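Local coordinates for peptide amidase (Stenotrophomonas maltophilia, PDB 1M22), which probably hydrolyses amide bonds, acting as a peptide amidase of the amidase signature family, at residues V310-W318 against L395-A404; N154-P162 against G452-G460. All coordinates share one frame; numbering follows the deposited sequence.

Contact 1 of 2, residues V310-W318 against L395-A404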
loop_
_atom_site.group_PDB
_atom_site.type_symbol
_atom_site.label_atom_id
_atom_site.label_comp_id
_atom_site.label_asym_id
_atom_site.label_seq_id
_atom_site.Cartn_x
_atom_site.Cartn_y
_atom_site.Cartn_z
ATOM N N VAL A 310 11.527 -3.114 -23.637
ATOM C CA VAL A 310 12.761 -3.562 -23.011
ATOM C C VAL A 310 12.509 -4.749 -22.094
ATOM O O VAL A 310 11.380 -4.995 -21.670
ATOM C CB VAL A 310 13.421 -2.429 -22.178
ATOM C CG1 VAL A 310 13.663 -1.206 -23.051
ATOM C CG2 VAL A 310 12.546 -2.075 -20.986
ATOM N N GLU A 311 13.570 -5.491 -21.803
ATOM C CA GLU A 311 13.483 -6.639 -20.917
ATOM C C GLU A 311 14.261 -6.310 -19.651
ATOM O O GLU A 311 15.345 -5.726 -19.711
ATOM C CB GLU A 311 14.077 -7.883 -21.580
ATOM C CG GLU A 311 13.307 -8.370 -22.795
ATOM C CD GLU A 311 13.872 -9.658 -23.360
ATOM O OE1 GLU A 311 15.052 -9.664 -23.769
ATOM O OE2 GLU A 311 13.136 -10.666 -23.392
ATOM N N LEU A 312 13.698 -6.670 -18.505
ATOM C CA LEU A 312 14.348 -6.412 -17.230
ATOM C C LEU A 312 15.416 -7.467 -16.979
ATOM O O LEU A 312 15.113 -8.656 -16.882
ATOM C CB LEU A 312 13.318 -6.444 -16.097
ATOM C CG LEU A 312 13.840 -6.122 -14.695
ATOM C CD1 LEU A 312 14.299 -4.676 -14.640
ATOM C CD2 LEU A 312 12.740 -6.365 -13.671
ATOM N N PRO A 313 16.687 -7.049 -16.886
ATOM C CA PRO A 313 17.758 -8.016 -16.640
ATOM C C PRO A 313 17.557 -8.699 -15.289
ATOM O O PRO A 313 17.146 -8.059 -14.318
ATOM C CB PRO A 313 19.018 -7.148 -16.664
ATOM C CG PRO A 313 18.641 -6.019 -17.579
ATOM C CD PRO A 313 17.238 -5.704 -17.126
ATOM N N ASN A 314 17.832 -9.999 -15.239
ATOM C CA ASN A 314 17.706 -10.786 -14.013
ATOM C C ASN A 314 16.283 -10.951 -13.487
ATOM O O ASN A 314 16.087 -11.268 -12.313
ATOM C CB ASN A 314 18.584 -10.191 -12.908
ATOM C CG ASN A 314 20.062 -10.332 -13.202
ATOM O OD1 ASN A 314 20.552 -11.434 -13.443
ATOM N ND2 ASN A 314 20.781 -9.216 -13.178
ATOM N N GLN A 315 15.296 -10.748 -14.352
ATOM C CA GLN A 315 13.895 -10.888 -13.963
ATOM C C GLN A 315 13.636 -12.162 -13.153
ATOM O O GLN A 315 13.779 -13.274 -13.664
ATOM C CB GLN A 315 13.009 -10.880 -15.215
ATOM C CG GLN A 315 11.579 -11.363 -14.998
ATOM C CD GLN A 315 10.773 -10.453 -14.092
ATOM O OE1 GLN A 315 11.145 -10.210 -12.944
ATOM N NE2 GLN A 315 9.657 -9.949 -14.606
ATOM N N GLY A 316 13.263 -11.986 -11.887
ATOM C CA GLY A 316 12.965 -13.112 -11.015
ATOM C C GLY A 316 14.138 -13.918 -10.485
ATOM O O GLY A 316 13.939 -14.868 -9.727
ATOM N N ALA A 317 15.357 -13.548 -10.862
ATOM C CA ALA A 317 16.544 -14.278 -10.418
ATOM C C ALA A 317 16.772 -14.191 -8.911
ATOM O O ALA A 317 17.504 -14.996 -8.337
ATOM C CB ALA A 317 17.774 -13.761 -11.156
ATOM N N TRP A 318 16.130 -13.217 -8.278
ATOM C CA TRP A 318 16.264 -12.985 -6.844
ATOM C C TRP A 318 15.261 -13.752 -5.984
ATOM O O TRP A 318 15.286 -13.642 -4.763
ATOM C CB TRP A 318 16.102 -11.492 -6.569
ATOM C CG TRP A 318 14.796 -10.963 -7.088
ATOM C CD1 TRP A 318 13.556 -11.139 -6.536
ATOM C CD2 TRP A 318 14.594 -10.227 -8.298
ATOM N NE1 TRP A 318 12.597 -10.557 -7.331
ATOM C CE2 TRP A 318 13.206 -9.991 -8.419
ATOM C CE3 TRP A 318 15.453 -9.742 -9.294
ATOM C CZ2 TRP A 318 12.657 -9.291 -9.499
ATOM C CZ3 TRP A 318 14.906 -9.045 -10.368
ATOM C CH2 TRP A 318 13.521 -8.827 -10.460
ATOM N N LEU A 395 20.694 -7.979 -7.532
ATOM C CA LEU A 395 20.015 -8.479 -8.720
ATOM C C LEU A 395 18.807 -7.660 -9.157
ATOM O O LEU A 395 18.585 -7.468 -10.351
ATOM C CB LEU A 395 19.581 -9.932 -8.504
ATOM C CG LEU A 395 20.701 -10.966 -8.359
ATOM C CD1 LEU A 395 20.112 -12.294 -7.925
ATOM C CD2 LEU A 395 21.452 -11.112 -9.676
ATOM N N ALA A 396 18.031 -7.181 -8.191
ATOM C CA ALA A 396 16.830 -6.406 -8.488
ATOM C C ALA A 396 17.094 -4.928 -8.748
ATOM O O ALA A 396 16.400 -4.302 -9.549
ATOM C CB ALA A 396 15.828 -6.556 -7.349
ATOM N N GLY A 397 18.090 -4.371 -8.067
ATOM C CA GLY A 397 18.395 -2.958 -8.229
ATOM C C GLY A 397 19.491 -2.645 -9.233
ATOM O O GLY A 397 19.216 -2.508 -10.426
ATOM N N PRO A 398 20.749 -2.529 -8.779
ATOM C CA PRO A 398 21.878 -2.224 -9.664
ATOM C C PRO A 398 21.941 -3.038 -10.956
ATOM O O PRO A 398 22.164 -2.485 -12.032
ATOM C CB PRO A 398 23.084 -2.472 -8.765
ATOM C CG PRO A 398 22.586 -2.025 -7.436
ATOM C CD PRO A 398 21.201 -2.642 -7.381
ATOM N N GLU A 399 21.742 -4.347 -10.850
ATOM C CA GLU A 399 21.807 -5.219 -12.012
ATOM C C GLU A 399 20.440 -5.590 -12.579
ATOM O O GLU A 399 20.334 -6.428 -13.476
ATOM C CB GLU A 399 22.607 -6.476 -11.654
ATOM C CG GLU A 399 24.093 -6.191 -11.450
ATOM C CD GLU A 399 24.846 -7.340 -10.801
ATOM O OE1 GLU A 399 24.463 -8.507 -11.012
ATOM O OE2 GLU A 399 25.835 -7.069 -10.089
ATOM N N GLY A 400 19.399 -4.946 -12.058
ATOM C CA GLY A 400 18.046 -5.201 -12.520
ATOM C C GLY A 400 17.417 -3.932 -13.063
ATOM O O GLY A 400 17.627 -3.568 -14.221
ATOM N N ILE A 401 16.651 -3.246 -12.221
ATOM C CA ILE A 401 16.002 -2.009 -12.628
ATOM C C ILE A 401 17.006 -0.976 -13.151
ATOM O O ILE A 401 16.793 -0.373 -14.205
ATOM C CB ILE A 401 15.205 -1.392 -11.452
ATOM C CG1 ILE A 401 13.951 -2.232 -11.178
ATOM C CG2 ILE A 401 14.840 0.059 -11.761
ATOM C CD1 ILE A 401 13.229 -1.862 -9.889
ATOM N N ASP A 402 18.105 -0.778 -12.428
ATOM C CA ASP A 402 19.088 0.212 -12.856
ATOM C C ASP A 402 19.758 -0.149 -14.176
ATOM O O ASP A 402 20.068 0.731 -14.977
ATOM C CB ASP A 402 20.146 0.430 -11.775
ATOM C CG ASP A 402 19.568 1.034 -10.512
ATOM O OD1 ASP A 402 18.644 1.871 -10.616
ATOM O OD2 ASP A 402 20.045 0.679 -9.416
ATOM N N ALA A 403 19.981 -1.438 -14.407
ATOM C CA ALA A 403 20.604 -1.868 -15.653
ATOM C C ALA A 403 19.678 -1.561 -16.828
ATOM O O ALA A 403 20.126 -1.114 -17.883
ATOM C CB ALA A 403 20.915 -3.361 -15.600
ATOM N N ALA A 404 18.381 -1.796 -16.646
ATOM C CA ALA A 404 17.415 -1.526 -17.703
ATOM C C ALA A 404 17.299 -0.024 -17.953
ATOM O O ALA A 404 17.244 0.418 -19.100
ATOM C CB ALA A 404 16.054 -2.108 -17.332
HETATM O O HOH W 1 23.594 -9.715 -12.941
#
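Asn-314 reaches across to the helix with its whole side chain, and its atoms meet partners in sequence. CB lies 3.7 Å from the carbonyl O of Leu-395. CG, set anti to its own carbonyl carbon (chi1 -68°), sits 3.9 Å from Leu-395 CD2, and OD1 faces that same methyl; the two side chains cross at about a right angle. At the tip, ND2 donates to Glu-399 O over 2.8 Å. The bond is bent, and the donor stands 50° above the carbonyl plane, so it is not directed at a lone pair. ND2 also donates to a water; a further link from that water to Glu-399 OE1 is doubtful, being too short for a sound bond, and OE1 is salt-bridged to Arg-394.

The loop that leaves edge strand 306-310 of the mixed amidase sheet is shaped here by two type II turns, Leu-312 to Gln-315 and Asn-314 to Ala-317, before helix 319-340 starts. It packs on helix 383-407 where that helix is irregular: a wider pi-type turn spans 397-401, and Gly-397 O takes both Gly-400 N and Asp-402 N, from opposite faces of its plane. At Gly-400, CA makes a CA-H...O contact with Pro-313 O.

On one flank, Pro-313 CD touches Ala-404 CB at 3.8 Å while Leu-312 CD1 lies 3.5 Å from Gly-400 O; Leu-312 also packs on Leu-413 of strand 412-416. On the other flank, Trp-318 presents a face to Ala-396 CB, which is 4.0 Å from the centroid of the six-membered ring and 21° off its normal, a CH-pi contact. Gly-316 N lies over the opposite face, and Trp-318 NE1 is hydrogen-bonded to Ser-437 OG of helix 436-442.

Contact 2 of 2, residues N154-P162 against G452-G460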
loop_
_atom_site.group_PDB
_atom_site.type_symbol
_atom_site.label_atom_id
_atom_site.label_comp_id
_atom_site.label_asym_id
_atom_site.label_seq_id
_atom_site.Cartn_x
_atom_site.Cartn_y
_atom_site.Cartn_z
ATOM N N ASN A 154 -13.696 -7.739 -2.836
ATOM C CA ASN A 154 -13.476 -6.756 -3.891
ATOM C C ASN A 154 -14.824 -6.089 -4.171
ATOM O O ASN A 154 -15.804 -6.767 -4.489
ATOM C CB ASN A 154 -12.965 -7.453 -5.148
ATOM C CG ASN A 154 -12.487 -6.481 -6.196
ATOM O OD1 ASN A 154 -13.195 -5.535 -6.551
ATOM N ND2 ASN A 154 -11.278 -6.710 -6.706
ATOM N N PRO A 155 -14.895 -4.756 -4.069
ATOM C CA PRO A 155 -16.166 -4.067 -4.316
ATOM C C PRO A 155 -16.687 -4.112 -5.748
ATOM O O PRO A 155 -17.870 -3.853 -5.987
ATOM C CB PRO A 155 -15.886 -2.647 -3.832
ATOM C CG PRO A 155 -14.432 -2.467 -4.156
ATOM C CD PRO A 155 -13.820 -3.797 -3.751
ATOM N N TYR A 156 -15.819 -4.438 -6.701
ATOM C CA TYR A 156 -16.237 -4.507 -8.097
ATOM C C TYR A 156 -17.002 -5.793 -8.391
ATOM O O TYR A 156 -17.766 -5.863 -9.350
ATOM C CB TYR A 156 -15.029 -4.365 -9.032
ATOM C CG TYR A 156 -14.456 -2.964 -9.025
ATOM C CD1 TYR A 156 -13.582 -2.551 -8.020
ATOM C CD2 TYR A 156 -14.859 -2.026 -9.977
ATOM C CE1 TYR A 156 -13.128 -1.234 -7.961
ATOM C CE2 TYR A 156 -14.412 -0.708 -9.924
ATOM C CZ TYR A 156 -13.549 -0.320 -8.913
ATOM O OH TYR A 156 -13.119 0.990 -8.846
ATOM N N ARG A 157 -16.792 -6.800 -7.551
ATOM C CA ARG A 157 -17.467 -8.095 -7.666
ATOM C C ARG A 157 -17.146 -8.764 -6.336
ATOM O O ARG A 157 -16.065 -9.319 -6.159
ATOM C CB ARG A 157 -16.896 -8.881 -8.838
ATOM C CG ARG A 157 -17.674 -10.116 -9.213
ATOM C CD ARG A 157 -17.117 -10.602 -10.539
ATOM N NE ARG A 157 -17.994 -10.206 -11.594
ATOM C CZ ARG A 157 -17.886 -9.413 -12.653
ATOM N NH1 ARG A 157 -16.824 -8.717 -13.042
ATOM N NH2 ARG A 157 -18.997 -9.346 -13.354
ATOM N N ILE A 158 -18.095 -8.711 -5.404
ATOM C CA ILE A 158 -17.870 -9.217 -4.051
ATOM C C ILE A 158 -17.504 -10.682 -3.865
ATOM O O ILE A 158 -17.093 -11.083 -2.779
ATOM C CB ILE A 158 -19.053 -8.842 -3.117
ATOM C CG1 ILE A 158 -20.364 -9.439 -3.630
ATOM C CG2 ILE A 158 -19.163 -7.328 -3.024
ATOM C CD1 ILE A 158 -20.539 -10.912 -3.320
ATOM N N SER A 159 -17.636 -11.470 -4.922
ATOM C CA SER A 159 -17.266 -12.878 -4.870
ATOM C C SER A 159 -15.772 -13.011 -5.164
ATOM O O SER A 159 -15.176 -14.070 -4.952
ATOM C CB SER A 159 -18.034 -13.650 -5.933
ATOM O OG SER A 159 -17.798 -13.071 -7.207
ATOM N N HIS A 160 -15.171 -11.928 -5.652
ATOM C CA HIS A 160 -13.767 -11.949 -6.025
ATOM C C HIS A 160 -12.798 -11.315 -5.044
ATOM O O HIS A 160 -13.173 -10.534 -4.171
ATOM C CB HIS A 160 -13.604 -11.364 -7.432
ATOM C CG HIS A 160 -14.216 -12.222 -8.497
ATOM N ND1 HIS A 160 -13.616 -12.454 -9.716
ATOM C CD2 HIS A 160 -15.366 -12.937 -8.503
ATOM C CE1 HIS A 160 -14.370 -13.276 -10.425
ATOM N NE2 HIS A 160 -15.438 -13.584 -9.711
ATOM N N SER A 161 -11.532 -11.671 -5.216
ATOM C CA SER A 161 -10.470 -11.239 -4.329
ATOM C C SER A 161 -10.041 -9.787 -4.377
ATOM O O SER A 161 -10.000 -9.168 -5.440
ATOM C CB SER A 161 -9.237 -12.109 -4.569
ATOM O OG SER A 161 -8.215 -11.800 -3.641
ATOM N N PRO A 162 -9.729 -9.217 -3.204
ATOM C CA PRO A 162 -9.278 -7.826 -3.138
ATOM C C PRO A 162 -7.747 -7.834 -3.191
ATOM O O PRO A 162 -7.115 -6.782 -3.164
ATOM C CB PRO A 162 -9.775 -7.375 -1.775
ATOM C CG PRO A 162 -9.581 -8.613 -0.947
ATOM C CD PRO A 162 -10.114 -9.703 -1.863
ATOM N N GLY A 452 -7.812 0.952 -16.839
ATOM C CA GLY A 452 -8.961 0.360 -17.496
ATOM C C GLY A 452 -9.490 -0.849 -16.760
ATOM O O GLY A 452 -9.189 -1.064 -15.587
ATOM N N GLN A 453 -10.293 -1.642 -17.460
ATOM C CA GLN A 453 -10.868 -2.842 -16.878
ATOM C C GLN A 453 -10.974 -3.931 -17.928
ATOM O O GLN A 453 -10.964 -3.655 -19.128
ATOM C CB GLN A 453 -12.275 -2.558 -16.332
ATOM C CG GLN A 453 -12.335 -1.555 -15.192
ATOM C CD GLN A 453 -13.756 -1.296 -14.710
ATOM O OE1 GLN A 453 -13.968 -0.586 -13.726
ATOM N NE2 GLN A 453 -14.733 -1.868 -15.406
ATOM N N ILE A 454 -11.048 -5.169 -17.460
ATOM C CA ILE A 454 -11.229 -6.325 -18.325
ATOM C C ILE A 454 -12.425 -7.037 -17.702
ATOM O O ILE A 454 -12.374 -7.453 -16.543
ATOM C CB ILE A 454 -10.006 -7.270 -18.316
ATOM C CG1 ILE A 454 -8.785 -6.549 -18.894
ATOM C CG2 ILE A 454 -10.319 -8.527 -19.130
ATOM C CD1 ILE A 454 -7.506 -7.365 -18.864
ATOM N N ASP A 455 -13.509 -7.137 -18.462
ATOM C CA ASP A 455 -14.722 -7.788 -17.983
ATOM C C ASP A 455 -15.228 -7.169 -16.679
ATOM O O ASP A 455 -15.720 -7.877 -15.797
ATOM C CB ASP A 455 -14.474 -9.284 -17.780
ATOM C CG ASP A 455 -14.085 -9.992 -19.064
ATOM O OD1 ASP A 455 -14.833 -9.878 -20.057
ATOM O OD2 ASP A 455 -13.032 -10.666 -19.078
ATOM N N GLY A 456 -15.094 -5.851 -16.557
ATOM C CA GLY A 456 -15.563 -5.159 -15.367
ATOM C C GLY A 456 -14.627 -5.139 -14.170
ATOM O O GLY A 456 -14.955 -4.552 -13.140
ATOM N N LEU A 457 -13.463 -5.768 -14.295
ATOM C CA LEU A 457 -12.500 -5.813 -13.197
ATOM C C LEU A 457 -11.310 -4.904 -13.515
ATOM O O LEU A 457 -10.737 -4.974 -14.600
ATOM C CB LEU A 457 -12.043 -7.256 -12.977
ATOM C CG LEU A 457 -13.175 -8.234 -12.621
ATOM C CD1 LEU A 457 -12.628 -9.650 -12.549
ATOM C CD2 LEU A 457 -13.811 -7.835 -11.295
ATOM N N PRO A 458 -10.922 -4.041 -12.562
ATOM C CA PRO A 458 -9.803 -3.113 -12.760
ATOM C C PRO A 458 -8.437 -3.697 -13.084
ATOM O O PRO A 458 -8.055 -4.755 -12.586
ATOM C CB PRO A 458 -9.759 -2.335 -11.450
ATOM C CG PRO A 458 -11.168 -2.368 -10.972
ATOM C CD PRO A 458 -11.575 -3.792 -11.264
ATOM N N VAL A 459 -7.707 -2.952 -13.907
ATOM C CA VAL A 459 -6.342 -3.277 -14.305
ATOM C C VAL A 459 -5.547 -1.983 -14.135
ATOM O O VAL A 459 -6.057 -0.893 -14.412
ATOM C CB VAL A 459 -6.259 -3.727 -15.780
ATOM C CG1 VAL A 459 -4.806 -3.917 -16.187
ATOM C CG2 VAL A 459 -7.029 -5.023 -15.970
ATOM N N GLY A 460 -4.310 -2.101 -13.669
ATOM C CA GLY A 460 -3.492 -0.919 -13.470
ATOM C C GLY A 460 -2.207 -0.887 -14.270
ATOM O O GLY A 460 -1.729 -1.914 -14.758
#
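Pro-458 lays its ring over one face of Tyr-156 just past the turn of a beta-hairpin, in which strands 446-454 and 457-464 of the mixed amidase sheet are joined by a type I' turn from Ile-454 to Leu-457. The evidence for tight packing is direct: Pro-458 CG stands 3.5 Å from the Tyr-156 ring centroid and only 2° off its normal, a well-centred CH-pi contact, and Pro-458 CD comes 3.7 Å from Tyr-156 CG. The phenol end is held as well, since Tyr-156 OH is hydrogen-bonded to Arg-488 O. At the base of the tyrosine, an Asx turn fixes the backbone: Asn-154 OD1 accepts from Tyr-156 N at 2.8 Å, in the carbonyl plane, while Asn-154 ND2 donates to Ser-161 O across the same loop.

Away from this CH-pi contact the packing becomes sparse. Gln-453 OE1 approaches Tyr-156 CE2 no closer than 3.8 Å, with amide and ring planes 84° apart. Leu-457 spreads its methyls between two neighbours, CD1 lying 4.1 Å from His-160 ND1 and CD2 lying near the guanidinium edge of Arg-157. On the exposed side, Arg-157 spans the gap: its CD lies over a face of the His-160 ring, and the bend at chi3 beyond it turns the guanidinium toward the hairpin turn. Asp-455, also exposed, has its carboxylate salt-bridged to Arg-287. Its backbone carbonyl is met by Arg-157, whose NH1 donates to Asp-455 O over 3.1 Å, in the carbonyl plane but with 138° at the hydrogen.

How the contacts relate
From the N terminus, the chain first enters contact 2 at 154-162, the loop between strand 150-151 and helix 167-174. It runs on through strand 306-310 into 310-318, the first half of contact 1, which closes at 395-404 after 76 intervening residues that include no strand. Contact 2 closes later, at the hairpin 452-460, so contact 1 is nested within its 289-residue loop. Contact 1 joins the exit of an edge strand to helix 383-407, whereas contact 2 joins a loop to the paired strands 446-454 and 457-464 farther inside the sheet. Their centres are 30 Å apart and their nearest atoms about 14 Å, without touching.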